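Local coordinates for protein ppBat (Bacteroides thetaiotaomicron VPI-5482, PDB 3CNE), which binds flavins such as lumichrome, riboflavin, FMN and FAD as a homodimer and may store them, apparently lacking protease and chaperone activity, at residues 4-10 with 31-37. Sequence-based numbering, arbitrary orientation.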
loop_
_atom_site.group_PDB
_atom_site.type_symbol
_atom_site.label_atom_id
_atom_site.label_comp_id
_atom_site.label_asym_id
_atom_site.label_seq_id
_atom_site.Cartn_x
_atom_site.Cartn_y
_atom_site.Cartn_z
ATOM N N LYS A 4 -2.081 7.970 -19.989
ATOM C CA LYS A 4 -1.940 6.583 -19.563
ATOM C C LYS A 4 -0.580 6.379 -18.878
ATOM O O LYS A 4 0.418 6.894 -19.346
ATOM C CB LYS A 4 -2.117 5.648 -20.751
ATOM C CG LYS A 4 -3.409 5.914 -21.515
ATOM C CD LYS A 4 -3.788 4.763 -22.431
ATOM C CE LYS A 4 -4.991 5.139 -23.308
ATOM N NZ LYS A 4 -5.458 3.957 -24.108
ATOM N N VAL A 5 -0.575 5.647 -17.762
ATOM C CA VAL A 5 0.630 5.440 -16.950
ATOM C C VAL A 5 1.030 3.979 -17.025
ATOM O O VAL A 5 0.201 3.090 -16.800
ATOM C CB VAL A 5 0.386 5.797 -15.432
ATOM C CG1 VAL A 5 1.666 5.716 -14.644
ATOM C CG2 VAL A 5 -0.238 7.185 -15.284
ATOM N N ALA A 6 2.289 3.716 -17.348
ATOM C CA ALA A 6 2.812 2.376 -17.169
ATOM C C ALA A 6 3.467 2.326 -15.805
ATOM O O ALA A 6 4.417 3.067 -15.519
ATOM C CB ALA A 6 3.810 2.010 -18.279
ATOM N N VAL A 7 2.935 1.454 -14.945
ATOM C CA VAL A 7 3.485 1.232 -13.629
ATOM C C VAL A 7 4.373 -0.022 -13.626
ATOM O O VAL A 7 3.926 -1.110 -13.997
ATOM C CB VAL A 7 2.356 1.093 -12.587
ATOM C CG1 VAL A 7 2.931 0.928 -11.187
ATOM C CG2 VAL A 7 1.445 2.341 -12.644
ATOM N N LEU A 8 5.616 0.134 -13.169
ATOM C CA LEU A 8 6.533 -1.001 -13.076
ATOM C C LEU A 8 6.670 -1.442 -11.642
ATOM O O LEU A 8 7.087 -0.647 -10.783
ATOM C CB LEU A 8 7.901 -0.634 -13.638
ATOM C CG LEU A 8 7.982 0.039 -15.012
ATOM C CD1 LEU A 8 9.452 0.275 -15.373
ATOM C CD2 LEU A 8 7.305 -0.788 -16.095
ATOM N N ALA A 9 6.302 -2.700 -11.393
ATOM C CA ALA A 9 6.384 -3.302 -10.067
ATOM C C ALA A 9 7.491 -4.355 -10.031
ATOM O O ALA A 9 7.462 -5.324 -10.800
ATOM C CB ALA A 9 5.023 -3.907 -9.664
ATOM N N VAL A 10 8.512 -4.131 -9.202
ATOM C CA VAL A 10 9.597 -5.089 -9.131
ATOM C C VAL A 10 9.153 -6.245 -8.216
ATOM O O VAL A 10 8.066 -6.212 -7.681
ATOM C CB VAL A 10 10.902 -4.454 -8.648
ATOM C CG1 VAL A 10 11.458 -3.526 -9.769
ATOM C CG2 VAL A 10 10.715 -3.705 -7.282
ATOM N N SER A 31 -5.762 6.595 -16.046
ATOM C CA SER A 31 -5.594 5.259 -16.565
ATOM C C SER A 31 -4.178 4.724 -16.319
ATOM O O SER A 31 -3.202 5.432 -16.546
ATOM C CB SER A 31 -5.873 5.280 -18.074
ATOM O OG SER A 31 -5.683 3.992 -18.610
ATOM N N TYR A 32 -4.070 3.461 -15.916
ATOM C CA TYR A 32 -2.770 2.844 -15.686
ATOM C C TYR A 32 -2.809 1.355 -15.944
ATOM O O TYR A 32 -3.863 0.759 -15.901
ATOM C CB TYR A 32 -2.278 3.130 -14.264
ATOM C CG TYR A 32 -3.147 2.493 -13.189
ATOM C CD1 TYR A 32 -2.933 1.185 -12.771
ATOM C CD2 TYR A 32 -4.212 3.198 -12.638
ATOM C CE1 TYR A 32 -3.755 0.593 -11.801
ATOM C CE2 TYR A 32 -5.025 2.640 -11.667
ATOM C CZ TYR A 32 -4.800 1.345 -11.259
ATOM O OH TYR A 32 -5.636 0.820 -10.306
ATOM N N LYS A 33 -1.639 0.767 -16.193
ATOM C CA LYS A 33 -1.474 -0.675 -16.362
ATOM C C LYS A 33 -0.212 -1.044 -15.615
ATOM O O LYS A 33 0.777 -0.332 -15.710
ATOM C CB LYS A 33 -1.328 -1.015 -17.841
ATOM C CG LYS A 33 -1.146 -2.493 -18.132
ATOM C CD LYS A 33 -1.265 -2.779 -19.622
ATOM C CE LYS A 33 -0.952 -4.243 -19.881
ATOM N NZ LYS A 33 -1.096 -4.641 -21.339
ATOM N N VAL A 34 -0.264 -2.135 -14.847
ATOM C CA VAL A 34 0.824 -2.511 -13.958
ATOM C C VAL A 34 1.585 -3.698 -14.566
ATOM O O VAL A 34 0.985 -4.754 -14.834
ATOM C CB VAL A 34 0.323 -2.847 -12.496
ATOM C CG1 VAL A 34 1.518 -3.076 -11.569
ATOM C CG2 VAL A 34 -0.579 -1.722 -11.921
ATOM N N PHE A 35 2.899 -3.512 -14.727
ATOM C CA PHE A 35 3.808 -4.483 -15.349
ATOM C C PHE A 35 4.769 -5.017 -14.330
ATOM O O PHE A 35 5.485 -4.246 -13.669
ATOM C CB PHE A 35 4.638 -3.853 -16.510
ATOM C CG PHE A 35 3.822 -3.363 -17.668
ATOM C CD1 PHE A 35 3.668 -4.155 -18.814
ATOM C CD2 PHE A 35 3.231 -2.099 -17.638
ATOM C CE1 PHE A 35 2.908 -3.701 -19.907
ATOM C CE2 PHE A 35 2.483 -1.629 -18.709
ATOM C CZ PHE A 35 2.332 -2.434 -19.876
ATOM N N ALA A 36 4.811 -6.342 -14.206
ATOM C CA ALA A 36 5.795 -6.982 -13.346
ATOM C C ALA A 36 7.185 -6.934 -13.952
ATOM O O ALA A 36 7.377 -7.318 -15.095
ATOM C CB ALA A 36 5.398 -8.442 -13.048
ATOM N N VAL A 37 8.163 -6.470 -13.180
ATOM C CA VAL A 37 9.548 -6.614 -13.575
ATOM C C VAL A 37 9.975 -8.007 -13.112
ATOM O O VAL A 37 10.712 -8.170 -12.125
ATOM C CB VAL A 37 10.449 -5.557 -12.951
ATOM C CG1 VAL A 37 11.885 -5.727 -13.466
ATOM C CG2 VAL A 37 9.925 -4.155 -13.348
#
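With chi1 of -63°, Phe-35 carries its ring beside its own backbone N and back along the strand toward Ala-6, whose methyl CB lies 3.9 Å from ring atom CE2, while the carbonyl O of Val-7 sits at the ring edge, in plane. Leu-8 brings CD2 within 4.1 Å of Phe-35 CB, the two side chains crossing at a slant. On the face of Val-5, Val-7 and Val-34, each valine places CG1 anti to the backbone N and CG2 beside it, which turns the CG2 branch of Val-7 toward Tyr-32 CB, while Val-7 CB meets Val-34 CG2 at 4.1 Å. Further on, Val-34 CG1 reaches the methyl of Ala-9, and Val-10 and Val-37 end the pair side by side.

The backbones illustrate the pattern of parallel strands: the N of Val-7 goes to Lys-33 O and its O receives Phe-35 N, one residue gripping the two that flank Val-34. Val-5 and Ala-9 likewise both donate and accept, around Tyr-32 and Ala-36. Phe-35 N to Val-7 O, at 2.7 Å, is nearly straight, whereas Val-5 N to Ser-31 O is more bent, 148° at the hydrogen.

Tyr-32 packs on Ser-47 and Val-34 on Met-49 of the second subunit. Together the strands form the first beta-alpha-beta unit of this DJ-1/PfpI-family fold. The connecting helix 15-27 packs on Val-5, Val-7 and Tyr-32; helix 88-102 packs on Ala-6 and Leu-8 on the opposite face and also touches Val-37. Strand 4-9 continues the sheet through backbone bonds to strand 69-73.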